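Local coordinates for AlgW protein (PDB 7CO3) that probably cleaves proteins as an HtrA-type serine endopeptidase that joins a trypsin-like protease domain to a PDZ domain, at residues Leu69-Met74 with His123-Ala128. The protein carries 1 engineered substitution. Residues are numbered along the deposited sequence; the frame is centred on the assembly and turned at random.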
loop_
_atom_site.group_PDB
_atom_site.type_symbol
_atom_site.label_atom_id
_atom_site.label_comp_id
_atom_site.label_asym_id
_atom_site.label_seq_id
_atom_site.Cartn_x
_atom_site.Cartn_y
_atom_site.Cartn_z
ATOM N N LEU B 69 -3.629 -1.282 -23.012
ATOM C CA LEU B 69 -4.791 -1.669 -23.799
ATOM C C LEU B 69 -5.887 -0.626 -23.594
ATOM O O LEU B 69 -6.190 -0.257 -22.449
ATOM C CB LEU B 69 -5.331 -3.048 -23.390
ATOM C CG LEU B 69 -4.593 -4.361 -23.749
ATOM C CD1 LEU B 69 -5.500 -5.540 -23.505
ATOM C CD2 LEU B 69 -4.039 -4.409 -25.213
ATOM N N TYR B 70 -6.478 -0.173 -24.708
ATOM C CA TYR B 70 -7.635 0.721 -24.747
ATOM C C TYR B 70 -8.688 0.059 -25.612
ATOM O O TYR B 70 -8.459 -0.138 -26.807
ATOM C CB TYR B 70 -7.280 2.098 -25.320
ATOM C CG TYR B 70 -6.098 2.727 -24.656
ATOM C CD1 TYR B 70 -6.198 3.247 -23.367
ATOM C CD2 TYR B 70 -4.870 2.776 -25.290
ATOM C CE1 TYR B 70 -5.111 3.810 -22.734
ATOM C CE2 TYR B 70 -3.774 3.332 -24.671
ATOM C CZ TYR B 70 -3.895 3.846 -23.399
ATOM O OH TYR B 70 -2.807 4.398 -22.798
ATOM N N THR B 71 -9.825 -0.285 -25.005
ATOM C CA THR B 71 -10.877 -1.053 -25.648
ATOM C C THR B 71 -12.166 -0.233 -25.685
ATOM O O THR B 71 -12.486 0.492 -24.734
ATOM C CB THR B 71 -11.106 -2.413 -24.939
ATOM O OG1 THR B 71 -11.607 -2.221 -23.603
ATOM C CG2 THR B 71 -9.820 -3.198 -24.864
ATOM N N THR B 72 -12.887 -0.331 -26.800
ATOM C CA THR B 72 -14.196 0.290 -26.940
ATOM C C THR B 72 -15.225 -0.792 -27.204
ATOM O O THR B 72 -14.971 -1.721 -27.977
ATOM C CB THR B 72 -14.216 1.367 -28.025
ATOM O OG1 THR B 72 -13.531 0.880 -29.181
ATOM C CG2 THR B 72 -13.505 2.606 -27.542
ATOM N N LYS B 73 -16.373 -0.664 -26.533
ATOM C CA LYS B 73 -17.413 -1.680 -26.432
ATOM C C LYS B 73 -18.750 -0.963 -26.299
ATOM O O LYS B 73 -18.799 0.251 -26.115
ATOM C CB LYS B 73 -17.167 -2.593 -25.218
ATOM C CG LYS B 73 -18.092 -3.793 -25.114
ATOM C CD LYS B 73 -18.268 -4.259 -23.678
ATOM C CE LYS B 73 -18.676 -5.731 -23.626
ATOM N NZ LYS B 73 -19.912 -6.034 -24.398
ATOM N N MET B 74 -19.844 -1.711 -26.401
ATOM C CA MET B 74 -21.165 -1.123 -26.156
ATOM C C MET B 74 -21.767 -1.625 -24.844
ATOM O O MET B 74 -21.715 -2.819 -24.539
ATOM C CB MET B 74 -22.117 -1.411 -27.326
ATOM C CG MET B 74 -21.807 -0.585 -28.570
ATOM S SD MET B 74 -22.325 1.140 -28.412
ATOM C CE MET B 74 -23.929 0.938 -27.635
ATOM N N HIS B 123 -11.622 -10.479 -19.019
ATOM C CA HIS B 123 -12.538 -9.392 -18.692
ATOM C C HIS B 123 -12.104 -8.059 -19.259
ATOM O O HIS B 123 -12.919 -7.138 -19.282
ATOM C CB HIS B 123 -12.749 -9.259 -17.187
ATOM C CG HIS B 123 -11.540 -8.804 -16.424
ATOM N ND1 HIS B 123 -11.316 -7.478 -16.109
ATOM C CD2 HIS B 123 -10.560 -9.512 -15.799
ATOM C CE1 HIS B 123 -10.227 -7.385 -15.356
ATOM N NE2 HIS B 123 -9.744 -8.605 -15.164
ATOM N N VAL B 124 -10.865 -7.923 -19.727
ATOM C CA VAL B 124 -10.449 -6.638 -20.289
ATOM C C VAL B 124 -10.961 -6.480 -21.715
ATOM O O VAL B 124 -11.369 -5.387 -22.123
ATOM C CB VAL B 124 -8.917 -6.494 -20.227
ATOM C CG1 VAL B 124 -8.419 -5.366 -21.129
ATOM C CG2 VAL B 124 -8.448 -6.256 -18.804
ATOM N N THR B 125 -10.928 -7.562 -22.500
ATOM C CA THR B 125 -11.201 -7.509 -23.930
ATOM C C THR B 125 -12.539 -8.121 -24.310
ATOM O O THR B 125 -12.951 -7.989 -25.466
ATOM C CB THR B 125 -10.099 -8.230 -24.713
ATOM O OG1 THR B 125 -9.753 -9.449 -24.046
ATOM C CG2 THR B 125 -8.870 -7.368 -24.859
ATOM N N ALA B 126 -13.203 -8.799 -23.383
ATOM C CA ALA B 126 -14.450 -9.500 -23.650
ATOM C C ALA B 126 -15.498 -8.567 -24.263
ATOM O O ALA B 126 -15.856 -7.543 -23.677
ATOM C CB ALA B 126 -14.969 -10.108 -22.360
ATOM N N GLY B 127 -15.981 -8.919 -25.457
ATOM C CA GLY B 127 -16.986 -8.123 -26.116
ATOM C C GLY B 127 -16.490 -6.820 -26.680
ATOM O O GLY B 127 -17.293 -5.984 -27.099
ATOM N N ALA B 128 -15.192 -6.599 -26.709
ATOM C CA ALA B 128 -14.733 -5.332 -27.233
ATOM C C ALA B 128 -14.921 -5.310 -28.744
ATOM O O ALA B 128 -14.825 -6.336 -29.420
ATOM C CB ALA B 128 -13.280 -5.086 -26.860
HETATM O O HOH W 1 -11.356 -2.787 -21.147
#
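The hydroxyl of T71 and the carbonyl of V124 meet through a water: it lies 2.5 Å from T71 OG1, unusually close and so to be read with caution, and donates to V124 O at 2.8 Å. The firm partner of this buried hydroxyl is S105 OG on the adjacent strand 104-113. No direct hydrogen bond joins the two segments; T71 OG1 stops 3.5 Å from V124 O, and the water bridges them. The chi1 of T71, 65°, turns OG1 to that water and puts CG2 near the CG2 of T125. On the interior side, L69 pushes CD1 against V124 CG1 at 3.8 Å, and the same methyl comes near the CG2 of T125. Packed among V133, L157 and A109, L69 is thus one link between the end of helix 122-125 and the apolar barrel interior. Past the helix the chain makes a type II beta turn from T125 to A128, closed by A128 N to T125 O at 2.9 Å, with G127 at positive phi (73°). A128 then lays its CB against T71 CB at 3.9 Å. With CG anti to the backbone N (chi1 -173°), K73 extends across the turn, CG close to G127 O and CE nearing A126 O; the lysine is poorly ordered, so its modelled course is uncertain. Beyond the turn the chain enters strand 130-134, whose backbone pairs with Y70 and T72. Strand 66-72 and the short helix-turn thus meet at the seam of the six-stranded antiparallel N-terminal barrel of the chymotrypsin-like (peptidase S1C) fold.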